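Local coordinates for glycerol-3-phosphate dehydrogenase [NAD(+)] (Dunaliella salina, PDB 6IUY), which probably interconverts sn-glycerol 3-phosphate and dihydroxyacetone phosphate with NAD(+), and couples this to a phosphatase-like domain for direct conversion of dihydroxyacetone phosphate to glycerol, at residues K147-A150 / K151-F154; I309-I312 / N313-E317; V532-A535 / W536-R540; R578-E581 / L582-P585. One frame throughout, in Å; residues are numbered along the deposited sequence.

Contact 1: K147-A150 / K151-F154; sequences KIPA and KNVF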
loop_
_atom_site.group_PDB
_atom_site.type_symbol
_atom_site.label_atom_id
_atom_site.label_comp_id
_atom_site.label_asym_id
_atom_site.label_seq_id
_atom_site.Cartn_x
_atom_site.Cartn_y
_atom_site.Cartn_z
ATOM N N LYS A 147 -31.644 -20.292 -11.568
ATOM C CA LYS A 147 -30.495 -19.392 -11.484
ATOM C C LYS A 147 -29.183 -20.150 -11.676
ATOM O O LYS A 147 -28.141 -19.731 -11.168
ATOM C CB LYS A 147 -30.470 -18.653 -10.131
ATOM C CG LYS A 147 -31.769 -17.949 -9.763
ATOM C CD LYS A 147 -32.361 -17.235 -10.978
ATOM C CE LYS A 147 -33.617 -16.442 -10.621
ATOM N NZ LYS A 147 -34.276 -15.889 -11.847
ATOM N N ILE A 148 -29.230 -21.276 -12.382
ATOM C CA ILE A 148 -28.004 -22.002 -12.672
ATOM C C ILE A 148 -27.511 -21.603 -14.056
ATOM O O ILE A 148 -28.252 -21.672 -15.036
ATOM C CB ILE A 148 -28.199 -23.528 -12.587
ATOM C CG1 ILE A 148 -28.808 -23.905 -11.242
ATOM C CG2 ILE A 148 -26.876 -24.250 -12.781
ATOM C CD1 ILE A 148 -28.812 -25.367 -10.987
ATOM N N PRO A 149 -26.256 -21.162 -14.138
ATOM C CA PRO A 149 -25.710 -20.710 -15.419
ATOM C C PRO A 149 -25.488 -21.878 -16.378
ATOM O O PRO A 149 -25.282 -23.015 -15.935
ATOM C CB PRO A 149 -24.383 -20.056 -15.019
ATOM C CG PRO A 149 -23.995 -20.761 -13.749
ATOM C CD PRO A 149 -25.283 -21.047 -13.039
ATOM N N ALA A 150 -25.547 -21.596 -17.676
ATOM C CA ALA A 150 -25.327 -22.615 -18.692
ATOM C C ALA A 150 -23.928 -23.207 -18.521
ATOM O O ALA A 150 -23.671 -24.354 -18.878
ATOM C CB ALA A 150 -25.508 -22.023 -20.088
ATOM N N LYS A 151 -23.032 -22.413 -17.948
ATOM C CA LYS A 151 -21.674 -22.838 -17.675
ATOM C C LYS A 151 -21.671 -24.060 -16.761
ATOM O O LYS A 151 -20.719 -24.849 -16.741
ATOM C CB LYS A 151 -20.899 -21.675 -17.039
ATOM C CG LYS A 151 -19.513 -22.024 -16.533
ATOM C CD LYS A 151 -18.917 -20.890 -15.675
ATOM C CE LYS A 151 -18.622 -19.636 -16.501
ATOM N NZ LYS A 151 -17.699 -18.716 -15.757
ATOM N N ASN A 152 -22.741 -24.206 -15.990
ATOM C CA ASN A 152 -22.826 -25.275 -15.002
ATOM C C ASN A 152 -23.721 -26.441 -15.451
ATOM O O ASN A 152 -23.953 -27.392 -14.695
ATOM C CB ASN A 152 -23.334 -24.715 -13.676
ATOM C CG ASN A 152 -22.300 -23.851 -12.969
ATOM O OD1 ASN A 152 -21.358 -23.346 -13.589
ATOM N ND2 ASN A 152 -22.456 -23.701 -11.658
ATOM N N VAL A 153 -24.222 -26.359 -16.679
ATOM C CA VAL A 153 -25.079 -27.401 -17.221
ATOM C C VAL A 153 -24.264 -28.323 -18.112
ATOM O O VAL A 153 -23.786 -27.893 -19.170
ATOM C CB VAL A 153 -26.250 -26.813 -18.030
ATOM C CG1 VAL A 153 -27.156 -27.933 -18.526
ATOM C CG2 VAL A 153 -27.038 -25.829 -17.185
ATOM N N PHE A 154 -24.073 -29.569 -17.671
ATOM C CA PHE A 154 -23.404 -30.585 -18.484
ATOM C C PHE A 154 -24.435 -31.484 -19.167
ATOM O O PHE A 154 -25.066 -32.327 -18.524
ATOM C CB PHE A 154 -22.436 -31.398 -17.628
ATOM C CG PHE A 154 -21.210 -30.625 -17.229
ATOM C CD1 PHE A 154 -21.222 -29.806 -16.111
ATOM C CD2 PHE A 154 -20.055 -30.691 -17.987
ATOM C CE1 PHE A 154 -20.103 -29.085 -15.752
ATOM C CE2 PHE A 154 -18.926 -29.971 -17.627
ATOM C CZ PHE A 154 -18.956 -29.162 -16.508
#

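Contact 2: I309-I312 / N313-E317; sequences IEYI and NENHE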
loop_
_atom_site.group_PDB
_atom_site.type_symbol
_atom_site.label_atom_id
_atom_site.label_comp_id
_atom_site.label_asym_id
_atom_site.label_seq_id
_atom_site.Cartn_x
_atom_site.Cartn_y
_atom_site.Cartn_z
ATOM N N ILE A 309 -26.243 -7.659 31.942
ATOM C CA ILE A 309 -26.707 -8.724 31.061
ATOM C C ILE A 309 -28.211 -8.588 30.877
ATOM O O ILE A 309 -28.706 -8.610 29.747
ATOM C CB ILE A 309 -26.333 -10.104 31.634
ATOM C CG1 ILE A 309 -24.832 -10.352 31.476
ATOM C CG2 ILE A 309 -27.127 -11.211 30.975
ATOM C CD1 ILE A 309 -23.948 -9.574 32.465
ATOM N N GLU A 310 -28.929 -8.385 31.985
ATOM C CA GLU A 310 -30.391 -8.277 31.960
ATOM C C GLU A 310 -30.858 -7.026 31.233
ATOM O O GLU A 310 -31.917 -7.007 30.608
ATOM C CB GLU A 310 -30.948 -8.293 33.390
ATOM C CG GLU A 310 -30.544 -9.556 34.192
ATOM C CD GLU A 310 -30.992 -9.531 35.663
ATOM O OE1 GLU A 310 -31.689 -8.587 36.072
ATOM O OE2 GLU A 310 -30.643 -10.468 36.412
ATOM N N TYR A 311 -30.061 -5.970 31.304
ATOM C CA TYR A 311 -30.419 -4.738 30.609
ATOM C C TYR A 311 -30.264 -4.996 29.104
ATOM O O TYR A 311 -31.128 -4.642 28.299
ATOM C CB TYR A 311 -29.546 -3.568 31.092
ATOM C CG TYR A 311 -29.886 -2.235 30.435
ATOM C CD1 TYR A 311 -30.658 -1.272 31.099
ATOM C CD2 TYR A 311 -29.448 -1.948 29.154
ATOM C CE1 TYR A 311 -30.968 -0.064 30.496
ATOM C CE2 TYR A 311 -29.750 -0.754 28.550
ATOM C CZ TYR A 311 -30.511 0.186 29.214
ATOM O OH TYR A 311 -30.790 1.378 28.574
ATOM N N ILE A 312 -29.174 -5.664 28.733
ATOM C CA ILE A 312 -28.914 -5.928 27.320
ATOM C C ILE A 312 -30.022 -6.765 26.713
ATOM O O ILE A 312 -30.507 -6.446 25.634
ATOM C CB ILE A 312 -27.570 -6.617 27.120
ATOM C CG1 ILE A 312 -26.442 -5.638 27.474
ATOM C CG2 ILE A 312 -27.424 -7.095 25.688
ATOM C CD1 ILE A 312 -25.106 -6.283 27.670
ATOM N N ASN A 313 -30.441 -7.821 27.418
ATOM C CA ASN A 313 -31.510 -8.700 26.922
ATOM C C ASN A 313 -32.880 -8.059 26.908
ATOM O O ASN A 313 -33.676 -8.327 26.022
ATOM C CB ASN A 313 -31.555 -9.978 27.749
ATOM C CG ASN A 313 -30.406 -10.887 27.421
ATOM O OD1 ASN A 313 -30.013 -10.972 26.260
ATOM N ND2 ASN A 313 -29.838 -11.546 28.428
ATOM N N GLU A 314 -33.155 -7.190 27.876
ATOM C CA GLU A 314 -34.438 -6.493 27.893
ATOM C C GLU A 314 -34.495 -5.283 26.963
ATOM O O GLU A 314 -35.554 -4.973 26.406
ATOM C CB GLU A 314 -34.774 -6.045 29.317
ATOM C CG GLU A 314 -35.772 -6.951 30.037
ATOM C CD GLU A 314 -37.118 -6.972 29.337
ATOM O OE1 GLU A 314 -37.673 -5.877 29.087
ATOM O OE2 GLU A 314 -37.608 -8.076 29.010
ATOM N N ASN A 315 -33.380 -4.570 26.810
ATOM C CA ASN A 315 -33.429 -3.331 26.045
ATOM C C ASN A 315 -32.618 -3.363 24.749
ATOM O O ASN A 315 -32.718 -2.439 23.947
ATOM C CB ASN A 315 -32.961 -2.164 26.917
ATOM C CG ASN A 315 -33.855 -1.949 28.117
ATOM O OD1 ASN A 315 -33.403 -2.026 29.253
ATOM N ND2 ASN A 315 -35.130 -1.695 27.869
ATOM N N HIS A 316 -31.835 -4.423 24.549
ATOM C CA HIS A 316 -31.044 -4.586 23.329
ATOM C C HIS A 316 -30.069 -3.430 23.142
ATOM O O HIS A 316 -29.995 -2.819 22.074
ATOM C CB HIS A 316 -31.974 -4.710 22.126
ATOM C CG HIS A 316 -33.105 -5.655 22.359
ATOM N ND1 HIS A 316 -32.907 -6.947 22.806
ATOM C CD2 HIS A 316 -34.441 -5.492 22.259
ATOM C CE1 HIS A 316 -34.075 -7.540 22.954
ATOM N NE2 HIS A 316 -35.024 -6.679 22.632
ATOM N N GLU A 317 -29.335 -3.130 24.206
ATOM C CA GLU A 317 -28.403 -2.017 24.215
ATOM C C GLU A 317 -27.358 -2.324 25.266
ATOM O O GLU A 317 -27.679 -2.797 26.365
ATOM C CB GLU A 317 -29.110 -0.689 24.516
ATOM C CG GLU A 317 -28.176 0.508 24.505
ATOM C CD GLU A 317 -28.661 1.680 25.330
ATOM O OE1 GLU A 317 -29.772 1.613 25.890
ATOM O OE2 GLU A 317 -27.905 2.679 25.434
HETATM O O HOH W 1 -30.474 -7.912 22.967
#

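Contact 3: V532-A535 / W536-R540; sequences VAEA and WAQKR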
loop_
_atom_site.group_PDB
_atom_site.type_symbol
_atom_site.label_atom_id
_atom_site.label_comp_id
_atom_site.label_asym_id
_atom_site.label_seq_id
_atom_site.Cartn_x
_atom_site.Cartn_y
_atom_site.Cartn_z
ATOM N N VAL A 532 -5.648 9.310 23.791
ATOM C CA VAL A 532 -5.021 9.221 25.093
ATOM C C VAL A 532 -3.556 9.624 25.089
ATOM O O VAL A 532 -3.054 10.176 26.072
ATOM C CB VAL A 532 -5.102 7.789 25.661
ATOM C CG1 VAL A 532 -4.353 7.720 26.989
ATOM C CG2 VAL A 532 -6.555 7.379 25.823
ATOM N N ALA A 533 -2.861 9.288 24.010
ATOM C CA ALA A 533 -1.452 9.574 23.908
ATOM C C ALA A 533 -1.251 11.081 23.758
ATOM O O ALA A 533 -0.314 11.631 24.309
ATOM C CB ALA A 533 -0.825 8.809 22.748
ATOM N N GLU A 534 -2.158 11.747 23.049
ATOM C CA GLU A 534 -2.147 13.202 22.973
ATOM C C GLU A 534 -2.204 13.806 24.378
ATOM O O GLU A 534 -1.357 14.633 24.738
ATOM C CB GLU A 534 -3.317 13.713 22.134
ATOM C CG GLU A 534 -3.530 15.250 22.196
ATOM C CD GLU A 534 -4.597 15.727 21.209
ATOM O OE1 GLU A 534 -5.786 15.379 21.370
ATOM O OE2 GLU A 534 -4.254 16.434 20.247
ATOM N N ALA A 535 -3.194 13.394 25.172
ATOM C CA ALA A 535 -3.331 13.898 26.544
ATOM C C ALA A 535 -2.104 13.582 27.396
ATOM O O ALA A 535 -1.633 14.423 28.156
ATOM C CB ALA A 535 -4.582 13.340 27.185
ATOM N N TRP A 536 -1.560 12.381 27.264
ATOM C CA TRP A 536 -0.354 12.034 28.015
ATOM C C TRP A 536 0.800 12.981 27.708
ATOM O O TRP A 536 1.500 13.442 28.611
ATOM C CB TRP A 536 0.070 10.617 27.688
ATOM C CG TRP A 536 1.287 10.086 28.405
ATOM C CD1 TRP A 536 1.310 9.413 29.589
ATOM C CD2 TRP A 536 2.644 10.119 27.940
ATOM N NE1 TRP A 536 2.595 9.041 29.903
ATOM C CE2 TRP A 536 3.434 9.465 28.908
ATOM C CE3 TRP A 536 3.269 10.640 26.804
ATOM C CZ2 TRP A 536 4.809 9.323 28.777
ATOM C CZ3 TRP A 536 4.630 10.501 26.678
ATOM C CH2 TRP A 536 5.387 9.849 27.657
ATOM N N ALA A 537 1.006 13.245 26.425
ATOM C CA ALA A 537 2.149 14.034 25.985
ATOM C C ALA A 537 1.954 15.493 26.379
ATOM O O ALA A 537 2.900 16.152 26.774
ATOM C CB ALA A 537 2.365 13.885 24.463
ATOM N N GLN A 538 0.728 16.002 26.300
ATOM C CA GLN A 538 0.459 17.352 26.802
ATOM C C GLN A 538 0.824 17.507 28.278
ATOM O O GLN A 538 1.368 18.534 28.698
ATOM C CB GLN A 538 -1.006 17.722 26.616
ATOM C CG GLN A 538 -1.342 18.077 25.210
ATOM C CD GLN A 538 -2.822 18.064 24.954
ATOM O OE1 GLN A 538 -3.598 17.538 25.750
ATOM N NE2 GLN A 538 -3.227 18.640 23.835
ATOM N N LYS A 539 0.519 16.489 29.070
ATOM C CA LYS A 539 0.759 16.568 30.502
ATOM C C LYS A 539 2.239 16.390 30.833
ATOM O O LYS A 539 2.777 17.101 31.681
ATOM C CB LYS A 539 -0.092 15.526 31.235
ATOM C CG LYS A 539 -1.574 15.855 31.203
ATOM C CD LYS A 539 -2.418 14.684 31.667
ATOM C CE LYS A 539 -3.899 14.978 31.513
ATOM N NZ LYS A 539 -4.285 16.178 32.302
ATOM N N ARG A 540 2.895 15.435 30.178
ATOM C CA ARG A 540 4.328 15.217 30.383
ATOM C C ARG A 540 5.119 16.479 30.103
ATOM O O ARG A 540 5.989 16.856 30.881
ATOM C CB ARG A 540 4.854 14.091 29.494
ATOM C CG ARG A 540 4.813 12.739 30.134
ATOM C CD ARG A 540 5.636 12.667 31.406
ATOM N NE ARG A 540 5.125 11.581 32.232
ATOM C CZ ARG A 540 5.578 10.334 32.200
ATOM N NH1 ARG A 540 6.590 10.014 31.396
ATOM N NH2 ARG A 540 5.033 9.414 32.988
#

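Contact 4: R578-E581 / L582-P585; sequences RGWE and LEFP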
loop_
_atom_site.group_PDB
_atom_site.type_symbol
_atom_site.label_atom_id
_atom_site.label_comp_id
_atom_site.label_asym_id
_atom_site.label_seq_id
_atom_site.Cartn_x
_atom_site.Cartn_y
_atom_site.Cartn_z
ATOM N N ARG A 578 15.528 -10.298 20.300
ATOM C CA ARG A 578 16.178 -10.623 19.036
ATOM C C ARG A 578 17.256 -9.623 18.670
ATOM O O ARG A 578 17.830 -9.710 17.587
ATOM C CB ARG A 578 15.165 -10.669 17.888
ATOM C CG ARG A 578 13.938 -11.509 18.125
ATOM C CD ARG A 578 14.088 -12.913 17.584
ATOM N NE ARG A 578 12.838 -13.651 17.773
ATOM C CZ ARG A 578 11.920 -13.828 16.826
ATOM N NH1 ARG A 578 12.115 -13.341 15.607
ATOM N NH2 ARG A 578 10.806 -14.495 17.093
ATOM N N GLY A 579 17.509 -8.652 19.544
ATOM C CA GLY A 579 18.459 -7.588 19.237
ATOM C C GLY A 579 18.068 -6.721 18.044
ATOM O O GLY A 579 18.917 -6.332 17.254
ATOM N N TRP A 580 16.784 -6.409 17.905
ATOM C CA TRP A 580 16.336 -5.596 16.780
ATOM C C TRP A 580 15.984 -4.164 17.177
ATOM O O TRP A 580 15.328 -3.466 16.409
ATOM C CB TRP A 580 15.115 -6.214 16.103
ATOM C CG TRP A 580 15.316 -7.549 15.458
ATOM C CD1 TRP A 580 16.504 -8.141 15.123
ATOM C CD2 TRP A 580 14.282 -8.463 15.058
ATOM N NE1 TRP A 580 16.269 -9.371 14.541
ATOM C CE2 TRP A 580 14.918 -9.591 14.487
ATOM C CE3 TRP A 580 12.885 -8.437 15.128
ATOM C CZ2 TRP A 580 14.201 -10.683 13.990
ATOM C CZ3 TRP A 580 12.167 -9.531 14.634
ATOM C CH2 TRP A 580 12.828 -10.635 14.072
ATOM N N GLU A 581 16.406 -3.712 18.353
ATOM C CA GLU A 581 16.049 -2.354 18.775
ATOM C C GLU A 581 16.366 -1.285 17.729
ATOM O O GLU A 581 15.575 -0.355 17.551
ATOM C CB GLU A 581 16.742 -1.990 20.081
ATOM C CG GLU A 581 16.069 -2.551 21.311
ATOM C CD GLU A 581 17.043 -3.302 22.193
ATOM O OE1 GLU A 581 18.020 -3.863 21.635
ATOM O OE2 GLU A 581 16.838 -3.331 23.432
ATOM N N LEU A 582 17.494 -1.405 17.028
ATOM C CA LEU A 582 17.844 -0.386 16.035
ATOM C C LEU A 582 17.277 -0.684 14.646
ATOM O O LEU A 582 17.250 0.192 13.785
ATOM C CB LEU A 582 19.360 -0.210 15.939
ATOM C CG LEU A 582 20.056 -0.006 17.284
ATOM C CD1 LEU A 582 21.440 0.618 17.087
ATOM C CD2 LEU A 582 19.195 0.845 18.190
ATOM N N GLU A 583 16.808 -1.904 14.421
ATOM C CA GLU A 583 16.159 -2.196 13.154
ATOM C C GLU A 583 14.837 -1.462 13.041
ATOM O O GLU A 583 14.324 -1.260 11.951
ATOM C CB GLU A 583 15.929 -3.695 12.985
ATOM C CG GLU A 583 17.213 -4.512 12.925
ATOM C CD GLU A 583 18.088 -4.118 11.763
ATOM O OE1 GLU A 583 17.577 -4.065 10.621
ATOM O OE2 GLU A 583 19.287 -3.848 11.995
ATOM N N PHE A 584 14.273 -1.073 14.175
ATOM C CA PHE A 584 12.960 -0.452 14.172
ATOM C C PHE A 584 13.025 0.772 15.052
ATOM O O PHE A 584 12.545 0.768 16.183
ATOM C CB PHE A 584 11.885 -1.437 14.647
ATOM C CG PHE A 584 11.751 -2.680 13.774
ATOM C CD1 PHE A 584 12.476 -3.834 14.060
ATOM C CD2 PHE A 584 10.892 -2.697 12.684
ATOM C CE1 PHE A 584 12.359 -4.977 13.264
ATOM C CE2 PHE A 584 10.769 -3.838 11.886
ATOM C CZ PHE A 584 11.501 -4.974 12.183
ATOM N N PRO A 585 13.660 1.831 14.543
ATOM C CA PRO A 585 13.920 3.004 15.385
ATOM C C PRO A 585 12.636 3.669 15.890
ATOM O O PRO A 585 12.626 4.072 17.038
ATOM C CB PRO A 585 14.713 3.940 14.457
ATOM C CG PRO A 585 14.371 3.485 13.071
ATOM C CD PRO A 585 14.185 1.995 13.178
HETATM O O HOH W 2 19.203 -3.449 16.349
#

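Contact 1: K147-A150 / K151-F154
The carbonyl oxygen of Ala150 takes two donors: the backbone N of Val153, 3.0 Å from Ala150 O, and, through a weak bond, Arg136 NH2 of the preceding helix. The Val153 N bond is the second of a short 3-10 turn that carries the chain from helix 136-145 into strand 153-154, the edge strand next to 127-131 in the parallel sheet of the haloacid dehalogenase-like domain. The first bond runs from Asn152 N to Pro149 O, 2.8 Å away, with an N-H...O angle of 155°. In both bonds the donor stands well out of the carbonyl plane. Asn152 folds back against the CG corner of the proline, crossing it at a slant, its amide carbon CG meeting Pro149 CG at 3.6 Å. CG lies beside its own backbone N and anti to the carbonyl carbon (chi1 -72°), a torsion that sets the amide against that corner. The amide nitrogen is satisfied beyond the turn, where Asn152 ND2 bonds to Glu127 OE2 and Val128 O, so strand 127-131 fixes the rotation of this group. Ile148, buried on Val128 and Leu130, crosses Asn152 at about a right angle and lays CG2 3.7 Å from Asn152 CB. The Val153 side chain packs on Ala139, Leu140 and Ala143 of helix 136-145, while its CG2 also rests 3.5 Å from Pro149 O.

Contact 2: I309-I312 / N313-E317
Tyr311 meets both Asn315 and Glu317 at the C-terminal end of helix 307-315, the crossover helix of a beta-alpha-beta unit between strands 293-297 and 331-334 of the NAD-binding domain. The backbone bonds Asn313 N to Ile309 O, Glu314 N to Glu310 O and Asn315 N to Tyr311 O are helical. His316, with positive phi, leaves the helix, yet its N still reaches Ile312 O at 2.7 Å, though bent to 132°. That carbonyl also accepts from a water, which stands 2.6 Å from His316 ND1 at the edge of the imidazole. Among side-chain polar bonds, Tyr311 OH donates to Glu317 OE1 over 2.9 Å, from above the carboxylate plane, while Glu317 OE2 binds Gly324 N. Asn313 OD1 accepts from Ala333 N, tying the helix to strand 331-334. In aromatic contacts, Tyr311 CG is anti to the backbone N (chi1 -178°), which carries the ring along the helix towards Asn315 and Glu317. Asn315 OD1 sits 3.3 Å above the centre of the Tyr311 ring, and Asn315 CB makes a CH-pi contact over that face, 4.2 Å from the centroid. A phenylalanine in place of Tyr311 would probably leave Glu317 OE1 without its mate and the glutamate carboxylate less firmly fixed. Glu317 O lies at the tyrosine edge, 3.4 Å from Tyr311 CD2, and receives a CA-H...O contact from Ile312 CA at 3.5 Å.

Contact 3: V532-A535 / W536-R540
From Val532 to Arg540 the backbone is regular alpha helix, with Trp536 N, Ala537 N, Gln538 N and Lys539 N bonded to the carbonyls of Val532, Ala533, Glu534 and Ala535; the third of these is the straightest, Gln538 N lying 2.9 Å from Glu534 O with an N-H...O angle of 167°. One turn apart, Glu534 and Gln538 run side by side, their carboxylate and amide planes only 6° from parallel. They touch through the glutamate stem, Glu534 CG to Gln538 NE2 at 3.8 Å, while Glu534 OE1 forms a salt bridge with Arg530, a turn back. Lys539 starts its chain over a backbone carbonyl, CG 3.4 Å from Ala535 O. Trp536 has CG anti to the backbone N (chi1 -179°), which carries the indole away from the preceding turn; its CB, placed by the backbone, lies 3.5 Å from both Val532 O and Ala533 O. Arg540 lies along one indole face, CG 3.6 Å above the plane and offset toward the rim; Trp536 CZ2 is likewise offset over the guanidinium, whose NH2 bonds to Val547 O. Trp536 also stacks with Phe549 and touches Leu552 of helix 549-556, whereas Ala533 and Ala537 lie against helix 454-477. The helix thus packs against both in the all-helical C-terminal domain, and its first residues, Arg528 and Asn529, bind dihydroxyacetone phosphate.

Contact 4: R578-E581 / L582-P585
Around Trp580 and Glu583 the chain makes a tight turn between two helices: Gly579, with positive phi, closes helix 564-577 in a Schellman motif, and Phe584 is the N-cap of helix 585-594. Trp580 O faces two amides of the turn, both through weak bonds, Glu583 N at 2.9 Å and Phe584 N at 3.4 Å. The same oxygen lies at the edge of the Phe584 ring. Phe584 CG sits beside its backbone N (chi1 -61°), turning the ring back toward Trp580. Trp580 and Phe584 point the same way, side by side, and Trp580 CE3 meets Phe584 CE1 at 4.0 Å. Each takes an edge-to-face contact with Phe501 of helix 481-502, so the turn seats an aromatic cluster on that helix. Over the centre of one indole face lies Arg578 CB, 3.5 Å above the plane. Lys497 of the same helix makes a cation-pi contact with Phe584 and a salt bridge to Glu583 OE1. Replacing Phe584 by an alanine is likely to open a gap beside Trp580 and Phe501 and to deprive Lys497 of its aromatic partner. Glu581 OE2 bonds to His576 ND1. A water bridges the turn, donating to Gly579 O at 3.0 Å and accepting from Leu582 N at 2.7 Å.

All four contacts are local turns or helix segments of continuous chain, so they follow one another in series; none nests in or crosses another. Contact 1 comes first, linking helix and edge strand in the haloacid dehalogenase-like domain. Contact 2 ends a crossover helix in the NAD-binding domain, its centre about 47 Å from that of contact 1 and on the opposite side of the chain's centre. Contacts 3 and 4 belong to the C-terminal helical domain, one within a helix that leads away from the substrate pocket, the other between two later helices. Their nearest atoms are about 14 Å apart, and no two of the contacts touch.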